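Local coordinates for protein 2-aminomuconate 6-semialdehyde dehydrogenase (Burkholderia cenocepacia, PDB 4U3W) that probably oxidises the aldehyde group of 2-aminomuconate 6-semialdehyde to a carboxylate with a nicotinamide cofactor, as a member of the aldehyde dehydrogenase family, at residues 66-71 with 221-226; 104-109 with 120-125; 420-425 with 449-454. All coordinates share one frame; numbering follows the deposited sequence.

Contact 1 (66-71 with 221-226)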
# COMPACT_ATOMS: atom_id res chain seq x y z
N GLN A 66 22.58 -3.21 29.26
CA GLN A 66 22.93 -4.62 29.17
C GLN A 66 21.73 -5.50 29.53
O GLN A 66 21.61 -6.58 28.99
CB GLN A 66 24.13 -4.95 30.10
CG GLN A 66 25.41 -4.11 29.80
CD GLN A 66 25.74 -3.97 28.31
OE1 GLN A 66 25.55 -4.88 27.51
NE2 GLN A 66 26.22 -2.80 27.92
N ALA A 67 20.90 -5.07 30.49
CA ALA A 67 19.68 -5.80 30.86
C ALA A 67 18.71 -5.87 29.67
O ALA A 67 18.08 -6.91 29.43
CB ALA A 67 18.96 -5.13 32.05
N ALA A 68 18.62 -4.76 28.95
CA ALA A 68 17.75 -4.66 27.76
C ALA A 68 18.26 -5.60 26.69
O ALA A 68 17.48 -6.33 26.07
CB ALA A 68 17.67 -3.20 27.24
N HIS A 69 19.58 -5.63 26.50
CA HIS A 69 20.16 -6.54 25.51
C HIS A 69 19.98 -8.01 25.86
O HIS A 69 19.70 -8.84 24.97
CB HIS A 69 21.64 -6.24 25.28
CG HIS A 69 21.86 -5.31 24.14
ND1 HIS A 69 21.60 -5.67 22.83
CD2 HIS A 69 22.21 -4.00 24.10
CE1 HIS A 69 21.83 -4.64 22.03
NE2 HIS A 69 22.19 -3.61 22.78
N ALA A 70 20.14 -8.34 27.13
CA ALA A 70 19.90 -9.72 27.56
C ALA A 70 18.42 -10.12 27.35
O ALA A 70 18.12 -11.24 26.95
CB ALA A 70 20.32 -9.91 29.02
N ALA A 71 17.50 -9.19 27.60
CA ALA A 71 16.06 -9.46 27.44
C ALA A 71 15.66 -9.70 25.98
O ALA A 71 14.74 -10.49 25.67
CB ALA A 71 15.24 -8.27 28.07
N VAL A 221 12.87 -5.82 29.54
CA VAL A 221 12.19 -5.33 28.35
C VAL A 221 11.92 -3.83 28.44
O VAL A 221 12.17 -3.11 27.48
CB VAL A 221 10.84 -6.13 28.09
CG1 VAL A 221 10.03 -5.46 27.00
CG2 VAL A 221 11.16 -7.60 27.72
N PHE A 222 11.48 -3.36 29.61
CA PHE A 222 11.28 -1.96 29.85
C PHE A 222 12.15 -1.49 31.06
O PHE A 222 11.99 -2.00 32.16
CB PHE A 222 9.81 -1.64 30.14
CG PHE A 222 9.59 -0.20 30.52
CD1 PHE A 222 9.36 0.77 29.53
CD2 PHE A 222 9.58 0.18 31.86
CE1 PHE A 222 9.14 2.10 29.86
CE2 PHE A 222 9.37 1.51 32.20
CZ PHE A 222 9.15 2.47 31.21
N ASN A 223 13.02 -0.52 30.84
CA ASN A 223 13.92 -0.00 31.90
C ASN A 223 13.76 1.51 31.99
O ASN A 223 13.74 2.19 30.97
CB ASN A 223 15.37 -0.37 31.65
CG ASN A 223 15.53 -1.83 31.37
OD1 ASN A 223 15.66 -2.64 32.28
ND2 ASN A 223 15.49 -2.18 30.11
N LEU A 224 13.60 2.02 33.21
CA LEU A 224 13.46 3.45 33.49
C LEU A 224 14.67 3.95 34.25
O LEU A 224 15.05 3.38 35.27
CB LEU A 224 12.21 3.71 34.33
CG LEU A 224 12.01 5.20 34.68
CD1 LEU A 224 11.50 5.92 33.47
CD2 LEU A 224 10.93 5.24 35.75
N ILE A 225 15.34 4.97 33.73
CA ILE A 225 16.46 5.58 34.45
C ILE A 225 16.17 7.06 34.65
O ILE A 225 15.80 7.75 33.69
CB ILE A 225 17.80 5.46 33.70
CG1 ILE A 225 17.57 5.71 32.20
CG2 ILE A 225 18.40 4.05 33.89
CD1 ILE A 225 18.89 5.91 31.42
N HIS A 226 16.33 7.53 35.88
CA HIS A 226 16.12 8.94 36.15
C HIS A 226 17.41 9.71 36.14
O HIS A 226 18.52 9.15 36.42
CB HIS A 226 15.45 9.17 37.49
CG HIS A 226 14.01 8.76 37.53
ND1 HIS A 226 13.02 9.39 36.77
CD2 HIS A 226 13.37 7.77 38.21
CE1 HIS A 226 11.85 8.85 37.05
NE2 HIS A 226 12.03 7.86 37.92
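A68 and V221 bring helix 58-76 and the residue just before strand 222-224 together, their CA atoms 5.6 Å apart. The site illustrates how an alpha/beta sandwich is assembled in the Rossmann-like part of the aldehyde dehydrogenase fold: a helix lies on a parallel strand pair, and small residues let it come close. Here the small residues are A67, A68 and A71. On the strand, side chains alternate: N223 faces helix 58-76, whereas F222 and L224 pack on helices 175-188 and 203-214 across the sheet. A68 and A71 also touch C192 of the neighbouring strand 192-196, so the helix spans both strands.

The carboxamide of N223 meets two alanine methyls. Its ND2 rests 3.7 Å from A68 CB, and its OD1 is 4.1 Å from A67 CB. These are contacts of van der Waals type; the polar ends of the amide are bonded to backbone, ND2 to the carbonyls of G220 and V193 and OD1 to the amide of N29. The buried amide thus keeps backbone partners at both polar atoms, which fix its rotation, while it rests on the methyls.

V221 points its CB away from the helix, yet a first torsion of 170° sets CG2 beside the backbone N. That methyl can then approach the helix, ending 4.1 Å from A71 CB, while A71 CB itself lies 3.7 Å from V221 N.

Contact 2 (104-109 with 120-125). With EDO (1,2-ethanediol), chain F.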
# COMPACT_ATOMS: atom_id res chain seq x y z
N ALA A 104 -3.12 12.57 39.01
CA ALA A 104 -2.59 13.36 40.13
C ALA A 104 -1.05 13.56 40.05
O ALA A 104 -0.53 14.61 40.40
CB ALA A 104 -2.96 12.70 41.47
N ALA A 105 -0.34 12.53 39.58
CA ALA A 105 1.11 12.59 39.39
C ALA A 105 1.44 13.63 38.31
O ALA A 105 2.31 14.47 38.48
CB ALA A 105 1.66 11.20 39.00
N GLU A 106 0.71 13.58 37.20
CA GLU A 106 0.95 14.49 36.10
C GLU A 106 0.68 15.93 36.52
O GLU A 106 1.49 16.83 36.27
CB GLU A 106 0.08 14.12 34.89
CG GLU A 106 0.54 14.72 33.57
CD GLU A 106 1.75 13.96 32.97
OE1 GLU A 106 2.54 13.39 33.73
OE2 GLU A 106 1.90 13.94 31.74
N VAL A 107 -0.47 16.15 37.18
CA VAL A 107 -0.80 17.47 37.73
C VAL A 107 0.26 17.97 38.74
O VAL A 107 0.66 19.16 38.72
CB VAL A 107 -2.20 17.43 38.42
CG1 VAL A 107 -2.46 18.70 39.15
CG2 VAL A 107 -3.31 17.16 37.35
N ALA A 108 0.72 17.08 39.61
CA ALA A 108 1.68 17.52 40.65
C ALA A 108 2.99 18.00 40.02
O ALA A 108 3.54 19.03 40.43
CB ALA A 108 1.94 16.39 41.64
N ASP A 109 3.49 17.26 39.00
CA ASP A 109 4.72 17.60 38.29
C ASP A 109 4.61 18.85 37.41
O ASP A 109 5.57 19.63 37.32
CB ASP A 109 5.15 16.44 37.39
CG ASP A 109 5.90 15.34 38.14
OD1 ASP A 109 5.98 15.37 39.40
OD2 ASP A 109 6.32 14.38 37.45
N LEU A 120 -6.51 15.26 27.85
CA LEU A 120 -5.44 15.36 26.87
C LEU A 120 -4.25 14.49 27.28
O LEU A 120 -3.72 13.77 26.48
CB LEU A 120 -4.99 16.81 26.67
N ASP A 121 -3.84 14.56 28.53
CA ASP A 121 -2.60 13.82 28.91
C ASP A 121 -2.80 12.31 29.12
O ASP A 121 -2.26 11.47 28.35
CB ASP A 121 -2.01 14.44 30.17
CG ASP A 121 -1.48 15.89 29.94
OD1 ASP A 121 -0.31 16.07 29.52
OD2 ASP A 121 -2.21 16.85 30.22
N ILE A 122 -3.57 11.94 30.13
CA ILE A 122 -3.62 10.54 30.55
C ILE A 122 -4.44 9.72 29.56
O ILE A 122 -4.02 8.63 29.15
CB ILE A 122 -4.20 10.42 31.97
CG1 ILE A 122 -3.38 11.26 32.97
CG2 ILE A 122 -4.24 8.93 32.40
CD1 ILE A 122 -1.82 11.13 32.77
N ALA A 123 -5.56 10.28 29.08
CA ALA A 123 -6.39 9.56 28.12
C ALA A 123 -5.64 9.23 26.82
O ALA A 123 -5.73 8.10 26.30
CB ALA A 123 -7.71 10.37 27.83
N ARG A 124 -4.89 10.19 26.28
CA ARG A 124 -4.15 9.95 25.05
C ARG A 124 -2.94 9.07 25.29
O ARG A 124 -2.53 8.30 24.42
CB ARG A 124 -3.73 11.27 24.40
N GLY A 125 -2.38 9.16 26.49
CA GLY A 125 -1.32 8.26 26.93
C GLY A 125 -1.77 6.81 26.80
O GLY A 125 -1.01 5.95 26.30
C1 EDO F . -8.43 5.97 27.13
O1 EDO F . -7.69 6.74 26.18
C2 EDO F . -8.53 6.79 28.41
O2 EDO F . -9.43 6.17 29.33
O HOH W 1 1.18 14.19 29.03
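E106 leaves its helix with CG anti to the backbone N (chi1 -163°) and then turns about the CB-CG bond (chi2 78°), which brings its carboxylate toward D121, whose own CG lies beside the backbone N. The example is one of two acids meeting between successive helices of the aldehyde dehydrogenase fold, 99-110 and 114-138, where the second helix has a wider pi-type turn at 120-122. The backbones keep their distance, the CA atoms of E106 and D121 being 8.0 Å apart, and the side chains bridge the gap.

At the apolar end, I122 extends CD1 to within 4.1 Å of E106 CB; the same side chain packs on F99, F102 and V103 of helix 99-110 and on L176 of helix 175-188. At the polar end, E106 OE2 lies 3.8 Å from D121 OD1, with the carboxylate planes turned 75° against each other. A water donates to E106 OE2 at 2.8 Å; its approach to D121 OD1 is too short to be trusted in detail, and that half of the bridge is doubtful.

Each acid has further partners. E106 OE2 accepts from the backbone amide of L176, which thus meets both E106 and I122, and OE1 bonds to S204 OG, while D121 OD2 forms a salt bridge with R112. Two carboxylates this close and buried would be expected to raise each other's proton affinity, an effect that R112 and the amide of L176 probably offset, so that both could remain charged.

Contact 3 (420-425 with 449-454)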
# COMPACT_ATOMS: atom_id res chain seq x y z
N ASP A 420 -1.05 41.54 3.58
CA ASP A 420 -1.93 42.02 2.51
C ASP A 420 -2.27 41.02 1.43
O ASP A 420 -3.33 41.12 0.84
CB ASP A 420 -1.30 43.26 1.87
CG ASP A 420 -1.18 44.40 2.85
OD1 ASP A 420 -2.24 44.82 3.38
OD2 ASP A 420 -0.03 44.80 3.14
N ASP A 421 -1.37 40.10 1.11
CA ASP A 421 -1.73 39.11 0.11
C ASP A 421 -1.12 37.70 0.31
O ASP A 421 -0.20 37.45 1.13
CB ASP A 421 -1.41 39.62 -1.31
CG ASP A 421 0.04 39.98 -1.50
OD1 ASP A 421 0.85 39.03 -1.64
OD2 ASP A 421 0.36 41.19 -1.58
N GLU A 422 -1.69 36.79 -0.45
CA GLU A 422 -1.43 35.39 -0.28
C GLU A 422 0.02 34.99 -0.56
O GLU A 422 0.63 34.28 0.24
CB GLU A 422 -2.37 34.61 -1.18
CG GLU A 422 -2.34 33.13 -0.88
CD GLU A 422 -3.38 32.41 -1.70
OE1 GLU A 422 -4.57 32.57 -1.41
OE2 GLU A 422 -3.01 31.70 -2.65
N ALA A 423 0.59 35.45 -1.67
CA ALA A 423 1.97 35.07 -1.99
C ALA A 423 2.94 35.57 -0.89
O ALA A 423 3.93 34.90 -0.54
CB ALA A 423 2.36 35.62 -3.36
N GLU A 424 2.62 36.75 -0.36
CA GLU A 424 3.37 37.39 0.70
C GLU A 424 3.39 36.59 1.99
O GLU A 424 4.46 36.33 2.56
CB GLU A 424 2.79 38.77 0.98
CG GLU A 424 3.41 39.45 2.20
CD GLU A 424 2.49 40.46 2.89
OE1 GLU A 424 1.44 40.79 2.33
OE2 GLU A 424 2.79 40.89 4.00
N VAL A 425 2.21 36.19 2.47
CA VAL A 425 2.18 35.54 3.78
C VAL A 425 2.79 34.12 3.70
O VAL A 425 3.35 33.62 4.67
CB VAL A 425 0.72 35.49 4.37
CG1 VAL A 425 -0.12 34.38 3.75
CG2 VAL A 425 0.76 35.33 5.87
N HIS A 449 -6.40 24.55 0.18
CA HIS A 449 -5.51 23.52 -0.37
C HIS A 449 -4.24 24.11 -1.03
O HIS A 449 -3.13 23.60 -0.82
CB HIS A 449 -6.28 22.62 -1.38
CG HIS A 449 -7.35 21.80 -0.71
ND1 HIS A 449 -7.06 20.76 0.16
CD2 HIS A 449 -8.70 21.87 -0.79
CE1 HIS A 449 -8.19 20.25 0.62
NE2 HIS A 449 -9.21 20.91 0.05
N ARG A 450 -4.38 25.20 -1.78
CA ARG A 450 -3.20 25.71 -2.50
C ARG A 450 -2.19 26.38 -1.56
O ARG A 450 -0.96 26.30 -1.81
CB ARG A 450 -3.59 26.69 -3.61
CG ARG A 450 -3.94 28.09 -3.16
CD ARG A 450 -4.54 28.89 -4.34
NE ARG A 450 -4.96 30.20 -3.87
CZ ARG A 450 -6.13 30.78 -4.11
NH1 ARG A 450 -7.03 30.21 -4.90
NH2 ARG A 450 -6.36 31.98 -3.59
N VAL A 451 -2.67 27.00 -0.48
CA VAL A 451 -1.75 27.60 0.50
C VAL A 451 -1.07 26.48 1.34
O VAL A 451 0.16 26.49 1.50
CB VAL A 451 -2.47 28.58 1.47
CG1 VAL A 451 -1.50 28.99 2.56
CG2 VAL A 451 -2.94 29.85 0.73
N ALA A 452 -1.86 25.53 1.82
CA ALA A 452 -1.36 24.46 2.69
C ALA A 452 -0.21 23.72 2.03
O ALA A 452 0.75 23.36 2.72
CB ALA A 452 -2.50 23.46 3.08
N LYS A 453 -0.29 23.52 0.70
CA LYS A 453 0.69 22.71 -0.04
C LYS A 453 2.05 23.41 -0.19
O LYS A 453 3.06 22.77 -0.45
CB LYS A 453 0.13 22.36 -1.45
N GLN A 454 2.07 24.73 0.01
CA GLN A 454 3.29 25.52 -0.11
C GLN A 454 4.03 25.67 1.21
O GLN A 454 5.17 26.12 1.23
CB GLN A 454 2.97 26.93 -0.65
CG GLN A 454 2.27 26.93 -2.01
CD GLN A 454 1.95 28.34 -2.47
OE1 GLN A 454 2.86 29.13 -2.79
NE2 GLN A 454 0.66 28.66 -2.48
O HOH W 2 -0.23 31.27 -3.44
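E422 OE2 is gripped by R450 NE at 2.7 Å and also by a water that donates to it at 2.9 Å. The NE bond is nearly straight, 169° at the hydrogen, and uses the syn lone pair of the oxygen. Beside it, R450 NH2 reaches E422 OE1 at 2.9 Å, so the guanidinium holds the carboxylate side-on, one nitrogen to each oxygen. The pairing is not quite flat, for the two planes are 35° apart and the NH2 bond is the more tilted. E422 OE1 has a second cationic partner in R447, one turn earlier in the helix of R450. With R450 CG placed between the backbone N and the carbonyl carbon (chi1 78°), an extended chain carries NE out to the acid. E422 is itself extended beyond CG, and its CG lies 3.7 Å from V451 CG2, the two side chains crossing at a slant.

The helices concerned, 422-430 and 445-452, flank the seven-stranded sheet of the domain that is probably catalytic in this family; the second lies within the beta-alpha-beta crossover from strand 437-441 to strand 459-462. The first begins with a capping box: D421 OD1 accepts from E424 N at 3.2 Å, and E424 OE1 accepts from D421 N at 3.1 Å as well as from the amide of D420. Q454 NE2 donates to R450 O at 2.9 Å and also to the water on E422 OE2. H449, on helix 445-452, meets H449 of the fourth subunit and bonds to Y157 of the second subunit.

In the fold
Followed from the N terminus, the chain first passes through helix 58-76, which packs against strand 222-224, some 150 residues later; contact 1 closes that long loop. Within it, contact 2 closes a much shorter one, joining helices 99-110 and 114-138 after a turn. Their centres are about 24 Å apart and their nearest atoms about 8 Å, without touching. Contact 3 opens only after both have closed, and ties two helices flanking the seven-stranded sheet. It sits across the centre of the chain from the others, its centre about 48 Å from that of contact 1 and about 37 Å from that of contact 2. Only contact 3 is touched by other subunits.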